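Local coordinates for MW1564 protein (Staphylococcus aureus, PDB 3NTV) that probably transfers a methyl group from S-adenosylmethionine to a hydroxyl of its substrate, as caffeoyl-CoA O-methyltransferases do, at residues V72-I78 against K141-F147; S38-R44 against I82-Q88; S155-E160 against Y204-L208. One frame throughout, in Å; residues are numbered along the deposited sequence.

From the N terminus, the chain first passes through S38-R44, which waits until I82-Q88 to close contact 2. Before that loop is complete it has laid down V72-I78, whose partner K141-F147 comes later, so contacts 1 and 2 cross along the chain. Both loops share the turn from strand 74-78 into helix 84-90, and they touch where the E77 carboxylate probably bonds to the hydroxyl of S85. Contact 3 starts after contact 1 has closed: strand 143-149 leads into helix 155-162, which later receives helix 192-209. I78 packs on F158 between contacts 1 and 3, whereas contacts 2 and 3 lie on opposite sides of the chain's centre.

Contact 1 of 3, residues V72-I78 against K141-F147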
# COMPACT_ATOMS: atom_id res chain seq x y z
N VAL A 72 -7.38 -12.09 -6.35
CA VAL A 72 -8.07 -11.44 -7.45
C VAL A 72 -7.94 -12.28 -8.70
O VAL A 72 -6.84 -12.70 -9.06
CB VAL A 72 -7.50 -10.01 -7.64
CG1 VAL A 72 -7.92 -9.40 -8.98
CG2 VAL A 72 -7.92 -9.12 -6.49
N LYS A 73 -9.08 -12.52 -9.37
CA LYS A 73 -9.10 -13.30 -10.60
C LYS A 73 -9.55 -12.45 -11.78
O LYS A 73 -9.00 -12.61 -12.86
CB LYS A 73 -10.02 -14.53 -10.46
CG LYS A 73 -9.59 -15.54 -9.37
CD LYS A 73 -8.16 -16.03 -9.54
CE LYS A 73 -7.78 -16.96 -8.41
NZ LYS A 73 -6.34 -17.32 -8.46
N ASN A 74 -10.58 -11.60 -11.61
CA ASN A 74 -11.13 -10.81 -12.72
C ASN A 74 -10.88 -9.35 -12.47
O ASN A 74 -11.36 -8.80 -11.47
CB ASN A 74 -12.64 -11.07 -12.84
CG ASN A 74 -13.01 -12.43 -13.38
OD1 ASN A 74 -12.27 -13.08 -14.12
ND2 ASN A 74 -14.25 -12.82 -13.13
N ILE A 75 -10.15 -8.71 -13.40
CA ILE A 75 -9.81 -7.29 -13.28
C ILE A 75 -10.43 -6.50 -14.42
O ILE A 75 -10.37 -6.94 -15.57
CB ILE A 75 -8.27 -7.11 -13.27
CG1 ILE A 75 -7.64 -7.89 -12.10
CG2 ILE A 75 -7.85 -5.64 -13.21
CD1 ILE A 75 -6.15 -8.15 -12.27
N LEU A 76 -10.92 -5.29 -14.11
CA LEU A 76 -11.41 -4.36 -15.14
C LEU A 76 -10.55 -3.12 -15.04
O LEU A 76 -10.45 -2.53 -13.97
CB LEU A 76 -12.90 -3.99 -14.90
CG LEU A 76 -13.49 -2.92 -15.85
CD1 LEU A 76 -13.50 -3.41 -17.28
CD2 LEU A 76 -14.92 -2.58 -15.42
N GLU A 77 -9.91 -2.73 -16.15
CA GLU A 77 -9.06 -1.55 -16.19
C GLU A 77 -9.65 -0.54 -17.14
O GLU A 77 -10.12 -0.91 -18.23
CB GLU A 77 -7.65 -1.86 -16.71
CG GLU A 77 -6.90 -2.98 -16.04
CD GLU A 77 -5.53 -3.14 -16.67
OE1 GLU A 77 -4.52 -3.04 -15.94
OE2 GLU A 77 -5.45 -3.29 -17.91
N ILE A 78 -9.63 0.73 -16.74
CA ILE A 78 -10.15 1.79 -17.61
C ILE A 78 -8.94 2.53 -18.14
O ILE A 78 -8.32 3.33 -17.43
CB ILE A 78 -11.17 2.72 -16.90
CG1 ILE A 78 -12.28 1.95 -16.12
CG2 ILE A 78 -11.74 3.74 -17.91
CD1 ILE A 78 -13.19 1.04 -16.88
N LYS A 141 -19.03 -10.50 -16.74
CA LYS A 141 -18.27 -10.99 -15.60
C LYS A 141 -18.55 -10.16 -14.38
O LYS A 141 -18.97 -9.00 -14.50
CB LYS A 141 -16.76 -10.87 -15.89
CG LYS A 141 -16.24 -11.84 -16.93
CD LYS A 141 -14.87 -11.44 -17.42
CE LYS A 141 -14.48 -12.19 -18.67
NZ LYS A 141 -14.30 -13.65 -18.42
N VAL A 142 -18.25 -10.75 -13.21
CA VAL A 142 -18.26 -10.06 -11.91
C VAL A 142 -16.74 -9.84 -11.66
O VAL A 142 -15.94 -10.78 -11.74
CB VAL A 142 -18.92 -10.89 -10.77
CG1 VAL A 142 -18.71 -10.21 -9.41
CG2 VAL A 142 -20.41 -11.08 -11.04
N TYR A 143 -16.36 -8.58 -11.45
CA TYR A 143 -14.94 -8.25 -11.24
C TYR A 143 -14.56 -8.22 -9.77
O TYR A 143 -15.40 -7.95 -8.90
CB TYR A 143 -14.60 -6.91 -11.92
CG TYR A 143 -14.79 -6.97 -13.42
CD1 TYR A 143 -13.80 -7.50 -14.25
CD2 TYR A 143 -15.98 -6.56 -14.01
CE1 TYR A 143 -14.02 -7.67 -15.63
CE2 TYR A 143 -16.20 -6.69 -15.38
CZ TYR A 143 -15.22 -7.27 -16.18
OH TYR A 143 -15.44 -7.38 -17.54
N ASP A 144 -13.29 -8.55 -9.49
CA ASP A 144 -12.71 -8.52 -8.15
C ASP A 144 -11.96 -7.22 -7.89
O ASP A 144 -11.74 -6.87 -6.74
CB ASP A 144 -11.74 -9.68 -7.99
CG ASP A 144 -12.39 -11.03 -8.25
OD1 ASP A 144 -13.55 -11.22 -7.81
OD2 ASP A 144 -11.77 -11.86 -8.93
N MSE A 145 -11.60 -6.50 -8.97
CA MSE A 145 -10.85 -5.24 -8.90
C MSE A 145 -11.16 -4.40 -10.15
O MSE A 145 -11.28 -4.93 -11.26
CB MSE A 145 -9.31 -5.54 -8.84
CG MSE A 145 -8.42 -4.30 -8.93
SE MSE A 145 -6.55 -4.85 -9.03
CE MSE A 145 -6.23 -5.10 -7.14
N ILE A 146 -11.30 -3.08 -9.93
CA ILE A 146 -11.46 -2.09 -10.98
C ILE A 146 -10.25 -1.15 -10.83
O ILE A 146 -9.95 -0.69 -9.72
CB ILE A 146 -12.82 -1.35 -10.91
CG1 ILE A 146 -13.98 -2.36 -11.17
CG2 ILE A 146 -12.85 -0.20 -11.96
CD1 ILE A 146 -15.41 -1.81 -11.01
N PHE A 147 -9.58 -0.84 -11.94
CA PHE A 147 -8.41 0.05 -11.93
C PHE A 147 -8.68 1.28 -12.77
O PHE A 147 -8.93 1.17 -13.97
CB PHE A 147 -7.17 -0.73 -12.40
CG PHE A 147 -5.83 -0.02 -12.35
CD1 PHE A 147 -5.55 0.90 -11.35
CD2 PHE A 147 -4.81 -0.38 -13.22
CE1 PHE A 147 -4.29 1.52 -11.26
CE2 PHE A 147 -3.55 0.22 -13.13
CZ PHE A 147 -3.30 1.16 -12.14
O HOH W 1 -13.04 -14.54 -16.20
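With CG held beside its backbone N and anti to its carbonyl carbon (chi1 -57°), D144 turns its carboxylate onto the backbone of K73 and N74. OD2 of D144 accepts from K73 N at 2.8 Å on its anti side and from N74 N at 2.9 Å, the two donors coming from opposite faces of the carboxylate plane. A similar first torsion in N74 (chi1 -72°) points its amide at the loop before strand 143-149, where ND2 donates to V142 O at 3.0 Å with the acceptor nearly in the amide plane. The other amide atom, OD1, takes a proton from a water that in turn accepts from K141 NZ.

Between these polar ends N74 O is shared: D144 N binds it at 2.8 Å, M145 N only weakly. This doubled acceptor accompanies the corner at D144, beyond which regular parallel pairing sets in, I75 with M145, L76 with I146 and E77 with F147. L76 N to M145 O, F147 N to L76 O and I78 N to F147 O carry the ladder, the last at 2.9 Å. The short strand axes run 4.6 Å apart at 18°. Y143 lies against the neighbouring strand with CB of L76 over the centre of one ring face, 3.8 Å from the centroid, a CH-pi contact; CB of K141 covers the opposite face nearer the rim.

The pair forms the middle of a Rossmann-like methyltransferase sheet, in which strand 74-78 also bonds to strand 97-102 on its other edge. The face bearing I75, M145 and F147, and V72 just before the strand, is covered by helix 57-70 through I63 and I67, while Y162 of helix 155-162 packs on L76 and I146 on the opposite face.

Contact 2 of 3, residues S38-R44 against I82-Q88; sequences SSIEVLR and IGYSSMQ. With SO4 (sulfate ion), chain C.
A phenol hydroxyl held between a carboxylate and a guanidinium is the striking feature: Y84 OH donates to OE1 of E41 at 2.6 Å and accepts from NH2 of R44 at 2.8 Å. The phenol oxygen approaches E41 OE1 on the syn side, 20° out of the carboxylate plane, while R44 stands its guanidinium almost perpendicular to the phenol ring (89°). NE of R44 closes the triangle with a salt bridge to the second carboxylate oxygen, E41 OE2, at 2.8 Å. The chain of E41 bends at chi2 (52°) to bring both oxygens round to these partners, and R44 NH2 also bonds to V55 O.

Helix 84-90 follows strand 74-78 after the glycine-containing turn of a Rossmann-like methyltransferase, with G83 as its N-cap. A sulfate rests at this helix start: I82 N and Y84 N donate to its O2, and S85 N to its O1 at 2.7 Å. Coming probably from the crystallisation liquor, the ion sits on the turn that in relatives of this fold faces the S-adenosylmethionine site.

One turn on, Q88 of the helix takes a bond at OE1 from OG of S38 at 2.9 Å, the hydroxyl approaching from above the amide plane; K64 NZ is a second partner of OE1. CG1 of I40 lies 3.6 Å from CD of Q88. Apolar packing continues with the selenomethionine M87, whose CE presses on CD1 of L43 at 3.5 Å, tighter than usual for carbons.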
# COMPACT_ATOMS: atom_id res chain seq x y z
N SER A 38 9.84 -9.08 -14.24
CA SER A 38 9.19 -10.00 -15.17
C SER A 38 9.72 -9.70 -16.58
O SER A 38 10.40 -8.68 -16.77
CB SER A 38 7.67 -9.86 -15.10
OG SER A 38 7.24 -8.54 -15.37
N SER A 39 9.45 -10.58 -17.56
CA SER A 39 9.87 -10.41 -18.96
C SER A 39 9.33 -9.12 -19.59
O SER A 39 10.01 -8.51 -20.42
CB SER A 39 9.46 -11.62 -19.80
OG SER A 39 8.10 -11.98 -19.57
N ILE A 40 8.13 -8.68 -19.17
CA ILE A 40 7.47 -7.47 -19.69
C ILE A 40 8.07 -6.13 -19.21
O ILE A 40 7.78 -5.09 -19.81
CB ILE A 40 5.92 -7.52 -19.65
CG1 ILE A 40 5.35 -7.83 -18.24
CG2 ILE A 40 5.36 -8.44 -20.76
CD1 ILE A 40 4.92 -9.31 -17.94
N GLU A 41 8.93 -6.16 -18.17
CA GLU A 41 9.58 -4.96 -17.65
C GLU A 41 10.38 -4.19 -18.71
O GLU A 41 10.49 -2.97 -18.64
CB GLU A 41 10.44 -5.29 -16.40
CG GLU A 41 10.74 -4.09 -15.51
CD GLU A 41 9.57 -3.24 -15.04
OE1 GLU A 41 8.45 -3.77 -14.89
OE2 GLU A 41 9.79 -2.03 -14.80
N VAL A 42 10.85 -4.91 -19.75
CA VAL A 42 11.58 -4.36 -20.90
C VAL A 42 10.76 -3.25 -21.61
O VAL A 42 11.36 -2.33 -22.17
CB VAL A 42 12.02 -5.49 -21.87
CG1 VAL A 42 12.87 -4.95 -23.02
CG2 VAL A 42 12.79 -6.58 -21.12
N LEU A 43 9.41 -3.30 -21.52
CA LEU A 43 8.53 -2.29 -22.13
C LEU A 43 8.56 -0.91 -21.46
O LEU A 43 8.14 0.07 -22.08
CB LEU A 43 7.09 -2.79 -22.27
CG LEU A 43 6.89 -3.94 -23.25
CD1 LEU A 43 5.63 -4.67 -22.93
CD2 LEU A 43 6.87 -3.45 -24.71
N ARG A 44 9.05 -0.82 -20.20
CA ARG A 44 9.18 0.46 -19.48
C ARG A 44 10.09 1.40 -20.29
O ARG A 44 9.79 2.59 -20.42
CB ARG A 44 9.75 0.23 -18.05
CG ARG A 44 9.77 1.50 -17.20
CD ARG A 44 9.91 1.22 -15.70
NE ARG A 44 8.73 0.55 -15.14
CZ ARG A 44 7.61 1.16 -14.76
NH1 ARG A 44 7.49 2.48 -14.89
NH2 ARG A 44 6.60 0.47 -14.25
N ILE A 82 0.12 0.90 -23.23
CA ILE A 82 0.66 -0.16 -24.08
C ILE A 82 0.31 -1.59 -23.62
O ILE A 82 0.92 -2.54 -24.10
CB ILE A 82 2.21 0.00 -24.23
CG1 ILE A 82 2.95 -0.16 -22.87
CG2 ILE A 82 2.58 1.29 -24.97
CD1 ILE A 82 4.52 -0.13 -22.90
N GLY A 83 -0.62 -1.73 -22.67
CA GLY A 83 -1.00 -3.04 -22.12
C GLY A 83 -0.04 -3.51 -21.03
O GLY A 83 -0.11 -4.66 -20.59
N TYR A 84 0.84 -2.61 -20.57
CA TYR A 84 1.84 -2.97 -19.56
C TYR A 84 1.20 -3.44 -18.25
O TYR A 84 1.53 -4.53 -17.77
CB TYR A 84 2.81 -1.79 -19.37
CG TYR A 84 3.74 -1.93 -18.19
CD1 TYR A 84 4.94 -2.61 -18.30
CD2 TYR A 84 3.43 -1.33 -16.97
CE1 TYR A 84 5.81 -2.71 -17.22
CE2 TYR A 84 4.29 -1.43 -15.88
CZ TYR A 84 5.48 -2.12 -16.01
OH TYR A 84 6.33 -2.19 -14.93
N SER A 85 0.27 -2.66 -17.68
CA SER A 85 -0.32 -3.12 -16.42
C SER A 85 -1.13 -4.38 -16.59
O SER A 85 -1.05 -5.25 -15.71
CB SER A 85 -1.15 -2.02 -15.75
OG SER A 85 -2.21 -1.67 -16.61
N SER A 86 -1.87 -4.50 -17.72
CA SER A 86 -2.70 -5.68 -18.03
C SER A 86 -1.86 -6.94 -18.01
O SER A 86 -2.20 -7.91 -17.36
CB SER A 86 -3.34 -5.54 -19.41
OG SER A 86 -4.00 -4.30 -19.56
N MSE A 87 -0.72 -6.91 -18.71
CA MSE A 87 0.17 -8.08 -18.78
C MSE A 87 0.86 -8.35 -17.45
O MSE A 87 0.98 -9.50 -17.06
CB MSE A 87 1.19 -7.93 -19.89
CG MSE A 87 0.52 -7.89 -21.26
SE MSE A 87 1.83 -7.79 -22.70
CE MSE A 87 2.52 -6.08 -22.32
N GLN A 88 1.23 -7.28 -16.70
CA GLN A 88 1.84 -7.47 -15.39
C GLN A 88 0.86 -8.18 -14.45
O GLN A 88 1.25 -9.10 -13.75
CB GLN A 88 2.32 -6.13 -14.81
CG GLN A 88 3.59 -5.60 -15.49
CD GLN A 88 4.86 -6.26 -14.99
OE1 GLN A 88 4.83 -7.29 -14.33
NE2 GLN A 88 6.01 -5.67 -15.27
S SO4 C . -0.14 0.72 -18.95
O1 SO4 C . -1.00 -0.43 -18.54
O2 SO4 C . 0.46 0.38 -20.23
O3 SO4 C . -1.00 1.92 -19.10
O4 SO4 C . 0.81 0.98 -17.86

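Contact 3 of 3, residues S155-E160 against Y204-L208; sequences SKKFFE and YNEWL
The indole of W207 is met on one face by CD of K156, which stands 3.6 Å above the ring plane toward its rim and 3.9 Å from the centroid of the five-membered ring, a CH-pi contact. The same indole points its edge at the face of F159: the six-membered ring and the phenyl lie at 88° with centroids 5.2 Å apart, an offset edge-to-face pair whose closest atoms are CD2 of F159 and CH2 of W207. Beside this pair CG of E160 comes 3.6 Å from CZ2 of W207, its carboxylate nearly perpendicular to the indole. The first torsion of F159 sets CG anti to the backbone N (chi1 -172°), which carries the phenyl toward helix 192-209, where CE1 touches CD1 of L208 at 3.5 Å.

These are two helices on the same side of the Rossmann-like sheet: helix 155-162 follows strand 143-149, and helix 192-209 comes after strand 170-175. The axes of the segments 155-160 and 204-208 come within 10.8 Å of each other, at 31°, a separation bridged by the large side chains of F159, Y204 and W207, and across it the contact is one of apolar and aromatic packing.

The polar groups at its inner end are satisfied elsewhere. OG of S155 lies 3.4 Å from CD1 of Y204 but is bonded to A150 O, while Y204 OH, near CD1 of F159, bonds to T174 OG1 on strand 170-175. F159 has a second edge-to-face partner in Y214, and N205, on a different side of helix 192-209, bonds to Y28 of the second subunit.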
# COMPACT_ATOMS: atom_id res chain seq x y z
N SER A 155 -13.79 10.42 -14.84
CA SER A 155 -13.46 9.43 -13.82
C SER A 155 -14.57 9.09 -12.83
O SER A 155 -14.75 7.92 -12.53
CB SER A 155 -12.15 9.78 -13.13
OG SER A 155 -12.23 11.07 -12.54
N LYS A 156 -15.32 10.10 -12.32
CA LYS A 156 -16.42 9.85 -11.37
C LYS A 156 -17.50 9.03 -12.09
O LYS A 156 -18.03 8.09 -11.51
CB LYS A 156 -17.06 11.16 -10.85
CG LYS A 156 -16.20 11.99 -9.92
CD LYS A 156 -17.06 12.98 -9.12
CE LYS A 156 -17.45 14.23 -9.87
NZ LYS A 156 -18.21 15.17 -9.01
N LYS A 157 -17.82 9.40 -13.34
CA LYS A 157 -18.84 8.67 -14.09
C LYS A 157 -18.40 7.22 -14.29
O LYS A 157 -19.22 6.34 -14.14
CB LYS A 157 -19.09 9.33 -15.46
CG LYS A 157 -19.94 10.59 -15.40
CD LYS A 157 -20.22 11.11 -16.81
CE LYS A 157 -21.17 12.27 -16.83
NZ LYS A 157 -21.72 12.50 -18.20
N PHE A 158 -17.11 6.98 -14.58
CA PHE A 158 -16.62 5.61 -14.76
C PHE A 158 -16.80 4.81 -13.48
O PHE A 158 -17.26 3.68 -13.55
CB PHE A 158 -15.16 5.58 -15.25
CG PHE A 158 -14.87 6.31 -16.54
CD1 PHE A 158 -15.87 6.51 -17.50
CD2 PHE A 158 -13.59 6.77 -16.82
CE1 PHE A 158 -15.59 7.19 -18.68
CE2 PHE A 158 -13.32 7.45 -18.01
CZ PHE A 158 -14.32 7.64 -18.94
N PHE A 159 -16.50 5.42 -12.31
CA PHE A 159 -16.72 4.73 -11.04
C PHE A 159 -18.20 4.35 -10.89
O PHE A 159 -18.50 3.22 -10.57
CB PHE A 159 -16.26 5.61 -9.88
CG PHE A 159 -16.25 4.99 -8.51
CD1 PHE A 159 -15.05 4.70 -7.87
CD2 PHE A 159 -17.45 4.74 -7.83
CE1 PHE A 159 -15.04 4.13 -6.59
CE2 PHE A 159 -17.44 4.20 -6.54
CZ PHE A 159 -16.24 3.90 -5.93
N GLU A 160 -19.14 5.30 -11.17
CA GLU A 160 -20.58 5.00 -11.04
C GLU A 160 -21.06 3.93 -12.04
O GLU A 160 -21.85 3.06 -11.66
CB GLU A 160 -21.42 6.28 -11.21
CG GLU A 160 -21.17 7.33 -10.14
CD GLU A 160 -21.86 8.66 -10.39
OE1 GLU A 160 -21.84 9.15 -11.54
OE2 GLU A 160 -22.38 9.25 -9.41
N TYR A 204 -12.89 14.47 -7.52
CA TYR A 204 -12.99 13.00 -7.46
C TYR A 204 -12.67 12.50 -6.06
O TYR A 204 -13.43 11.70 -5.52
CB TYR A 204 -12.05 12.35 -8.50
CG TYR A 204 -12.05 10.84 -8.46
CD1 TYR A 204 -12.88 10.10 -9.30
CD2 TYR A 204 -11.23 10.14 -7.57
CE1 TYR A 204 -12.88 8.70 -9.27
CE2 TYR A 204 -11.23 8.74 -7.53
CZ TYR A 204 -12.04 8.03 -8.40
OH TYR A 204 -12.04 6.65 -8.42
N ASN A 205 -11.54 12.94 -5.49
CA ASN A 205 -11.13 12.50 -4.14
C ASN A 205 -12.19 12.79 -3.07
O ASN A 205 -12.51 11.92 -2.27
CB ASN A 205 -9.79 13.09 -3.76
CG ASN A 205 -8.67 12.60 -4.64
OD1 ASN A 205 -8.78 11.56 -5.34
ND2 ASN A 205 -7.59 13.35 -4.69
N GLU A 206 -12.73 14.02 -3.06
CA GLU A 206 -13.76 14.43 -2.10
C GLU A 206 -15.02 13.61 -2.29
O GLU A 206 -15.64 13.22 -1.32
CB GLU A 206 -14.09 15.92 -2.26
CG GLU A 206 -12.96 16.86 -1.86
CD GLU A 206 -12.70 17.06 -0.37
OE1 GLU A 206 -11.61 17.58 -0.04
OE2 GLU A 206 -13.57 16.71 0.46
N TRP A 207 -15.42 13.37 -3.54
CA TRP A 207 -16.63 12.61 -3.83
C TRP A 207 -16.43 11.14 -3.38
O TRP A 207 -17.33 10.54 -2.78
CB TRP A 207 -16.92 12.71 -5.33
CG TRP A 207 -18.02 11.82 -5.81
CD1 TRP A 207 -19.35 12.10 -5.84
CD2 TRP A 207 -17.87 10.52 -6.38
NE1 TRP A 207 -20.05 11.05 -6.38
CE2 TRP A 207 -19.15 10.07 -6.75
CE3 TRP A 207 -16.76 9.69 -6.65
CZ2 TRP A 207 -19.37 8.82 -7.34
CZ3 TRP A 207 -16.97 8.46 -7.26
CH2 TRP A 207 -18.26 8.03 -7.58
N LEU A 208 -15.24 10.59 -3.63
CA LEU A 208 -14.92 9.20 -3.27
C LEU A 208 -15.02 8.93 -1.77
O LEU A 208 -15.66 7.96 -1.37
CB LEU A 208 -13.54 8.82 -3.80
CG LEU A 208 -13.02 7.41 -3.47
CD1 LEU A 208 -13.93 6.35 -4.07
CD2 LEU A 208 -11.61 7.26 -4.00